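Local coordinates for diadenosine tetraphosphatase, putative (PDB 2QJC), which binds two manganese ions and probably hydrolyses phosphate esters or anhydrides, such as those of diadenosine tetraphosphate, as a calcineurin-like metallophosphoesterase, at residues A[11-16]-A[131-136]; A[20-25]-A[39-44]; A[49-54]-A[137-142]. One frame throughout, in Å; residues are numbered along the deposited sequence.

Interaction 1. Residues A[11-16]-A[131-136]; sequences VVTLPN and RIPAHN
Val12 and Leu14 hold Arg131 between them through its backbone. Arg131 N donates to Val12 O at 2.8 Å, and Arg131 O accepts from Leu14 N at 3.0 Å. Both bonds are close to straight, 167° and 162° at the hydrogen, and they form the parallel bridge that pairs Thr13 with Arg131.

On the sheet face carrying Thr13 and Arg131, the two side chains run side by side in the same direction. The hydroxyl Thr13 OG1 lies against the methylene Arg131 CD at 3.8 Å, a van der Waals contact. Val11, two residues earlier, reaches in: its CG1 branch, placed opposite the backbone N (chi1 -177°), rests on Arg131 CG at 3.9 Å. The aliphatic part of the arginine therefore lies along Val11 and Thr13, while the chain bends at chi3 and carries the guanidinium away, toward a long, weak ion pair with Glu198.

Past the bridge the strands give way to a proline on each side. Pro133 CG sits 3.8 Å from Pro15 CA, and Pro133 CD lies at the same distance from Leu14 O. Pro133 also opens a short 3-10 turn, in which His135 N bonds back to Ile132 O, while Ile132 points away from 11-16 and packs on Val21 of strand 21-24.

A further backbone hydrogen bond between Val12 and Ile129 continues the pairing, so strand 11-13 is added as an outer strand beside 129-132. The attachment rests on main-chain hydrogen bonds, with the side chains adding a largely apolar cover at the protein surface.

Interaction 2. Residues A[20-25]-A[39-44]; sequences RVIIVG and RAVSFK
Arg20 reaches across to the carbonyl Val41 O, which its NH2 meets at 2.6 Å with an angle of 153° at the hydrogen. The oxygen lies close to the guanidinium plane, and the nitrogen approaches in the plane of the carbonyl. NH1 adds two weak bonds, to Val41 O at 3.1 Å and to Ser42 O at 3.4 Å, so both terminal nitrogens converge on one acceptor. The arginine gets this far because its chain is extended from CG to NE, starting with CG opposite the backbone N (chi1 -169°). Its NH1 also forms a salt bridge with Asp48.

These carbonyls lie where the chain leaves helix 31-41, and Ser42, with positive phi, forms the Schellman motif there. Ile22 CD1 lies over one face of the guanidinium, offset toward the rim. The same methyl presses on Val41 CG2 at 3.3 Å, tighter than normal carbon contact, and meets the edge of the Phe43 ring at CD1, 3.9 Å away.

This is the first half of a beta-alpha-beta unit: strand 21-24 lies next to strand 49-52 in the sheet, Phe43 also packs on Leu50 of that strand, and Val41 touches Ile242 of strand 240-245.

Interaction 3. Residues A[49-54]-A[137-142]; sequences TLVAVG and VMVAHA. With MN (manganese (II) ion), chain C.
Val53 and His141 come closest, with CA atoms 5.1 Å apart, near the point where each chain passes from its strand, 49-52 or 137-140, into the loop that follows.

The main polar link is made by the imidazole. His141 ND1 donates to Val53 O at 2.8 Å, with 154° at the hydrogen. The oxygen lies almost in the ring plane, at the ring's edge, whereas the donor is tilted 33° from the carbonyl plane. The same oxygen also receives a CA-H...O contact from His141 CA at 3.4 Å, so it meets both the ring and the backbone of one residue. With CG opposite the backbone N (chi1 178°), the ring swings out from the chain, and its other nitrogen, NE2, binds a manganese ion at 2.3 Å.

Gly54 follows directly behind the accepting carbonyl. Its backbone angles, with positive phi, suit a residue without a side chain, and a beta carbon would also crowd His141 ND1.

Farther back the contact is apolar and looser. Val139 points toward the other segment and divides its branches: CG1 lies 4.3 Å from Val53 CG1, and CG2 lies 4.3 Å from Val51 CG1. Ile23 of strand 21-24 also packs against Val139 and Val53.

Asp55, Asn81 and His204 are the other protein ligands of this manganese, and the rings of His141 and His204 meet with their planes steeply inclined. Val53 is thus a second-shell residue. Bonding at ND1 leaves NE2 to face the metal and fixes the rotation of the ring, and the carbonyl would probably make the imidazole a somewhat stronger electron donor to manganese.

Overall arrangement
The three contacts span the two mixed sheets of the calcineurin-like fold. Interaction 1 lies near the surface, at the outer edge of the sheet containing 11-13, 129-132 and 137-140. Interaction 2 fixes helix 31-41 to the other sheet, where strands 21-24 and 49-52 are neighbours. Interaction 3 is buried between the sheets and carries a metal ligand, His141; its centre is about 11 Å from that of interaction 1 and 13 Å from that of interaction 2, and the centres of interactions 1 and 2 are about 17 Å apart. Along the chain, interaction 2 is nested within interaction 1 and precedes interaction 3, whose segments alternate with those of interaction 1. Loops from both sheets thus meet at the two-manganese centre.

Interaction 1. Residues A[11-16]-A[131-136]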
# COMPACT_ATOMS: atom_id res chain seq x y z
N VAL A 11 1.40 -13.93 2.97
CA VAL A 11 2.72 -13.29 3.07
C VAL A 11 3.73 -13.74 2.01
O VAL A 11 3.92 -14.93 1.77
CB VAL A 11 3.35 -13.56 4.47
CG1 VAL A 11 4.68 -12.84 4.59
CG2 VAL A 11 2.39 -13.11 5.58
N VAL A 12 4.40 -12.77 1.39
CA VAL A 12 5.42 -13.03 0.38
C VAL A 12 6.75 -12.48 0.90
O VAL A 12 6.82 -11.35 1.38
CB VAL A 12 5.05 -12.34 -0.97
CG1 VAL A 12 6.27 -12.24 -1.88
CG2 VAL A 12 3.97 -13.13 -1.67
N THR A 13 7.81 -13.29 0.81
CA THR A 13 9.13 -12.89 1.27
C THR A 13 10.14 -12.80 0.13
O THR A 13 10.23 -13.71 -0.70
CB THR A 13 9.64 -13.87 2.35
OG1 THR A 13 8.76 -13.82 3.48
CG2 THR A 13 11.05 -13.50 2.80
N LEU A 14 10.91 -11.71 0.10
CA LEU A 14 11.90 -11.49 -0.95
C LEU A 14 13.32 -11.34 -0.37
O LEU A 14 13.87 -10.23 -0.31
CB LEU A 14 11.51 -10.23 -1.74
CG LEU A 14 10.13 -10.29 -2.41
CD1 LEU A 14 9.73 -8.91 -2.92
CD2 LEU A 14 10.16 -11.30 -3.56
N PRO A 15 13.94 -12.45 0.05
CA PRO A 15 15.29 -12.43 0.62
C PRO A 15 16.41 -11.97 -0.32
O PRO A 15 17.42 -11.42 0.13
CB PRO A 15 15.49 -13.87 1.09
CG PRO A 15 14.66 -14.65 0.14
CD PRO A 15 13.41 -13.83 0.04
N ASN A 16 16.22 -12.18 -1.62
CA ASN A 16 17.21 -11.81 -2.62
C ASN A 16 17.21 -10.35 -3.05
O ASN A 16 18.13 -9.92 -3.75
CB ASN A 16 17.04 -12.70 -3.85
CG ASN A 16 17.46 -14.14 -3.60
OD1 ASN A 16 17.21 -14.70 -2.53
ND2 ASN A 16 18.08 -14.76 -4.60
N ARG A 131 7.53 -9.05 2.74
CA ARG A 131 8.69 -8.85 3.61
C ARG A 131 9.94 -8.64 2.75
O ARG A 131 10.20 -9.41 1.82
CB ARG A 131 8.90 -10.06 4.52
CG ARG A 131 7.70 -10.44 5.37
CD ARG A 131 8.05 -11.55 6.38
NE ARG A 131 8.62 -11.00 7.61
CZ ARG A 131 8.92 -11.73 8.69
NH1 ARG A 131 8.72 -13.04 8.69
NH2 ARG A 131 9.40 -11.13 9.77
N ILE A 132 10.71 -7.60 3.07
CA ILE A 132 11.94 -7.25 2.35
C ILE A 132 13.01 -7.20 3.44
O ILE A 132 13.46 -6.12 3.85
CB ILE A 132 11.82 -5.87 1.66
CG1 ILE A 132 10.60 -5.86 0.74
CG2 ILE A 132 13.09 -5.56 0.85
CD1 ILE A 132 10.17 -4.46 0.32
N PRO A 133 13.43 -8.38 3.93
CA PRO A 133 14.43 -8.54 4.99
C PRO A 133 15.79 -7.86 4.84
O PRO A 133 16.37 -7.43 5.83
CB PRO A 133 14.53 -10.06 5.14
CG PRO A 133 14.18 -10.58 3.77
CD PRO A 133 13.04 -9.68 3.36
N ALA A 134 16.29 -7.74 3.62
CA ALA A 134 17.59 -7.10 3.41
C ALA A 134 17.60 -5.66 3.93
O ALA A 134 18.64 -5.15 4.38
CB ALA A 134 17.95 -7.12 1.92
N HIS A 135 16.45 -5.01 3.87
CA HIS A 135 16.31 -3.63 4.31
C HIS A 135 15.52 -3.53 5.61
O HIS A 135 15.18 -2.42 6.06
CB HIS A 135 15.61 -2.81 3.22
CG HIS A 135 16.43 -2.65 1.97
ND1 HIS A 135 17.63 -1.97 1.95
CD2 HIS A 135 16.23 -3.10 0.71
CE1 HIS A 135 18.14 -2.01 0.72
NE2 HIS A 135 17.30 -2.69 -0.05
N ASN A 136 15.24 -4.68 6.22
CA ASN A 136 14.46 -4.79 7.45
C ASN A 136 13.13 -4.02 7.32
O ASN A 136 12.78 -3.21 8.17
CB ASN A 136 15.26 -4.27 8.65
CG ASN A 136 14.55 -4.52 9.97
OD1 ASN A 136 13.95 -5.58 10.18
ND2 ASN A 136 14.62 -3.55 10.87

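Interaction 2. Residues A[20-25]-A[39-44]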
# COMPACT_ATOMS: atom_id res chain seq x y z
N ARG A 20 18.36 -1.38 -4.48
CA ARG A 20 17.54 -0.25 -4.10
C ARG A 20 16.05 -0.60 -4.23
O ARG A 20 15.62 -1.19 -5.23
CB ARG A 20 17.90 0.91 -5.01
CG ARG A 20 17.35 2.27 -4.65
CD ARG A 20 17.49 3.13 -5.90
NE ARG A 20 17.16 4.52 -5.69
CZ ARG A 20 16.78 5.35 -6.65
NH1 ARG A 20 16.68 4.92 -7.90
NH2 ARG A 20 16.51 6.62 -6.36
N VAL A 21 15.26 -0.24 -3.21
CA VAL A 21 13.83 -0.53 -3.22
C VAL A 21 12.97 0.72 -3.07
O VAL A 21 13.20 1.55 -2.19
CB VAL A 21 13.47 -1.53 -2.10
CG1 VAL A 21 11.94 -1.78 -2.07
CG2 VAL A 21 14.20 -2.85 -2.32
N ILE A 22 11.97 0.85 -3.94
CA ILE A 22 11.08 1.99 -3.94
C ILE A 22 9.65 1.55 -3.61
O ILE A 22 9.06 0.73 -4.31
CB ILE A 22 11.13 2.69 -5.32
CG1 ILE A 22 12.55 3.22 -5.55
CG2 ILE A 22 10.14 3.84 -5.38
CD1 ILE A 22 12.79 3.74 -6.93
N ILE A 23 9.11 2.09 -2.52
CA ILE A 23 7.77 1.75 -2.06
C ILE A 23 6.88 2.98 -2.20
O ILE A 23 7.17 4.05 -1.63
CB ILE A 23 7.82 1.28 -0.58
CG1 ILE A 23 8.84 0.14 -0.46
CG2 ILE A 23 6.44 0.81 -0.13
CD1 ILE A 23 9.12 -0.30 0.96
N VAL A 24 5.79 2.82 -2.96
CA VAL A 24 4.88 3.93 -3.23
C VAL A 24 3.50 3.85 -2.57
O VAL A 24 2.94 2.77 -2.38
CB VAL A 24 4.72 4.13 -4.77
CG1 VAL A 24 4.39 2.81 -5.43
CG2 VAL A 24 3.64 5.16 -5.08
N GLY A 25 2.98 5.02 -2.19
CA GLY A 25 1.68 5.12 -1.53
C GLY A 25 0.49 4.90 -2.45
O GLY A 25 0.66 4.57 -3.62
N ARG A 39 10.15 9.28 -12.36
CA ARG A 39 11.18 10.18 -12.87
C ARG A 39 11.79 10.90 -11.67
O ARG A 39 12.99 11.18 -11.65
CB ARG A 39 10.60 11.22 -13.83
CG ARG A 39 10.30 10.70 -15.23
CD ARG A 39 9.97 11.84 -16.19
NE ARG A 39 8.69 12.47 -15.89
CZ ARG A 39 7.51 11.96 -16.23
NH1 ARG A 39 7.45 10.81 -16.89
NH2 ARG A 39 6.40 12.60 -15.91
N ALA A 40 10.96 11.19 -10.68
CA ALA A 40 11.40 11.89 -9.47
C ALA A 40 12.37 11.09 -8.60
O ALA A 40 13.04 11.67 -7.74
CB ALA A 40 10.19 12.31 -8.65
N VAL A 41 12.45 9.78 -8.80
CA VAL A 41 13.38 8.97 -8.01
C VAL A 41 14.45 8.37 -8.91
O VAL A 41 15.34 7.65 -8.43
CB VAL A 41 12.66 7.80 -7.27
CG1 VAL A 41 11.48 8.34 -6.46
CG2 VAL A 41 12.21 6.74 -8.26
N SER A 42 14.36 8.65 -10.21
CA SER A 42 15.32 8.14 -11.18
C SER A 42 15.27 6.62 -11.22
O SER A 42 16.30 5.94 -11.11
CB SER A 42 16.74 8.61 -10.84
OG SER A 42 16.81 10.03 -10.80
N PHE A 43 14.06 6.10 -11.37
CA PHE A 43 13.82 4.66 -11.42
C PHE A 43 14.60 4.01 -12.56
O PHE A 43 14.52 4.45 -13.71
CB PHE A 43 12.32 4.40 -11.61
CG PHE A 43 11.96 2.94 -11.64
CD1 PHE A 43 11.98 2.19 -10.47
CD2 PHE A 43 11.61 2.32 -12.83
CE1 PHE A 43 11.66 0.83 -10.49
CE2 PHE A 43 11.29 0.97 -12.86
CZ PHE A 43 11.32 0.23 -11.70
N LYS A 44 15.36 2.97 -12.23
CA LYS A 44 16.16 2.26 -13.23
C LYS A 44 15.70 0.83 -13.38
O LYS A 44 16.14 -0.06 -12.64
CB LYS A 44 17.64 2.28 -12.82
CG LYS A 44 18.15 3.63 -12.34
CD LYS A 44 17.90 4.73 -13.36
CE LYS A 44 18.63 4.47 -14.67
NZ LYS A 44 18.43 5.59 -15.62

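Interaction 3. Residues A[49-54]-A[137-142]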
# COMPACT_ATOMS: atom_id res chain seq x y z
N THR A 49 13.73 -2.07 -7.57
CA THR A 49 12.56 -2.90 -7.40
C THR A 49 11.47 -1.95 -6.93
O THR A 49 11.71 -1.10 -6.06
CB THR A 49 12.78 -3.98 -6.35
OG1 THR A 49 13.95 -4.74 -6.69
CG2 THR A 49 11.59 -4.92 -6.28
N LEU A 50 10.28 -2.08 -7.50
CA LEU A 50 9.17 -1.21 -7.13
C LEU A 50 8.12 -2.00 -6.37
O LEU A 50 7.78 -3.13 -6.75
CB LEU A 50 8.57 -0.59 -8.39
CG LEU A 50 7.40 0.39 -8.22
CD1 LEU A 50 7.80 1.55 -7.30
CD2 LEU A 50 7.00 0.92 -9.60
N VAL A 51 7.61 -1.43 -5.28
CA VAL A 51 6.58 -2.09 -4.47
C VAL A 51 5.48 -1.10 -4.10
O VAL A 51 5.75 -0.06 -3.49
CB VAL A 51 7.16 -2.69 -3.16
CG1 VAL A 51 6.10 -3.47 -2.43
CG2 VAL A 51 8.37 -3.56 -3.47
N ALA A 52 4.23 -1.40 -4.47
CA ALA A 52 3.10 -0.54 -4.14
C ALA A 52 2.43 -1.00 -2.84
O ALA A 52 2.50 -2.17 -2.47
CB ALA A 52 2.08 -0.56 -5.27
N VAL A 53 1.76 -0.07 -2.15
CA VAL A 53 1.07 -0.40 -0.90
C VAL A 53 -0.38 -0.82 -1.17
O VAL A 53 -1.15 -1.09 -0.24
CB VAL A 53 1.08 0.79 0.09
CG1 VAL A 53 2.52 1.20 0.42
CG2 VAL A 53 0.27 1.96 -0.47
N GLY A 54 -0.76 -0.88 -2.44
CA GLY A 54 -2.12 -1.28 -2.77
C GLY A 54 -3.02 -0.10 -3.06
O GLY A 54 -2.61 1.05 -2.94
N VAL A 137 12.41 -4.30 6.24
CA VAL A 137 11.13 -3.65 5.95
C VAL A 137 9.99 -4.66 5.73
O VAL A 137 10.22 -5.80 5.34
CB VAL A 137 11.26 -2.74 4.69
CG1 VAL A 137 9.90 -2.49 4.05
CG2 VAL A 137 11.91 -1.42 5.08
N MSE A 138 8.76 -4.22 6.01
CA MSE A 138 7.56 -5.03 5.79
C MSE A 138 6.45 -4.13 5.24
O MSE A 138 6.18 -3.05 5.79
CB MSE A 138 7.09 -5.72 7.08
CG MSE A 138 8.04 -6.80 7.60
SE MSE A 138 7.21 -8.13 8.77
CE MSE A 138 6.79 -7.01 10.28
N VAL A 139 5.81 -4.56 4.16
CA VAL A 139 4.76 -3.78 3.52
C VAL A 139 3.37 -4.40 3.69
O VAL A 139 3.18 -5.59 3.42
CB VAL A 139 5.07 -3.59 1.99
CG1 VAL A 139 4.02 -2.71 1.33
CG2 VAL A 139 6.46 -3.00 1.80
N ALA A 140 2.42 -3.58 4.14
CA ALA A 140 1.02 -3.99 4.30
C ALA A 140 0.20 -2.76 3.88
O ALA A 140 0.69 -1.64 3.94
CB ALA A 140 0.73 -4.37 5.76
N HIS A 141 -1.05 -2.96 3.46
CA HIS A 141 -1.85 -1.82 3.01
C HIS A 141 -2.24 -0.81 4.08
O HIS A 141 -2.04 0.40 3.90
CB HIS A 141 -3.12 -2.31 2.28
CG HIS A 141 -4.01 -1.19 1.84
ND1 HIS A 141 -3.62 -0.26 0.90
CD2 HIS A 141 -5.24 -0.81 2.25
CE1 HIS A 141 -4.56 0.65 0.76
NE2 HIS A 141 -5.56 0.34 1.57
N ALA A 142 -2.80 -1.28 5.19
CA ALA A 142 -3.23 -0.39 6.27
C ALA A 142 -2.35 -0.50 7.52
O ALA A 142 -2.11 0.49 8.21
CB ALA A 142 -4.70 -0.67 6.64
MN MN C . -7.45 1.73 1.61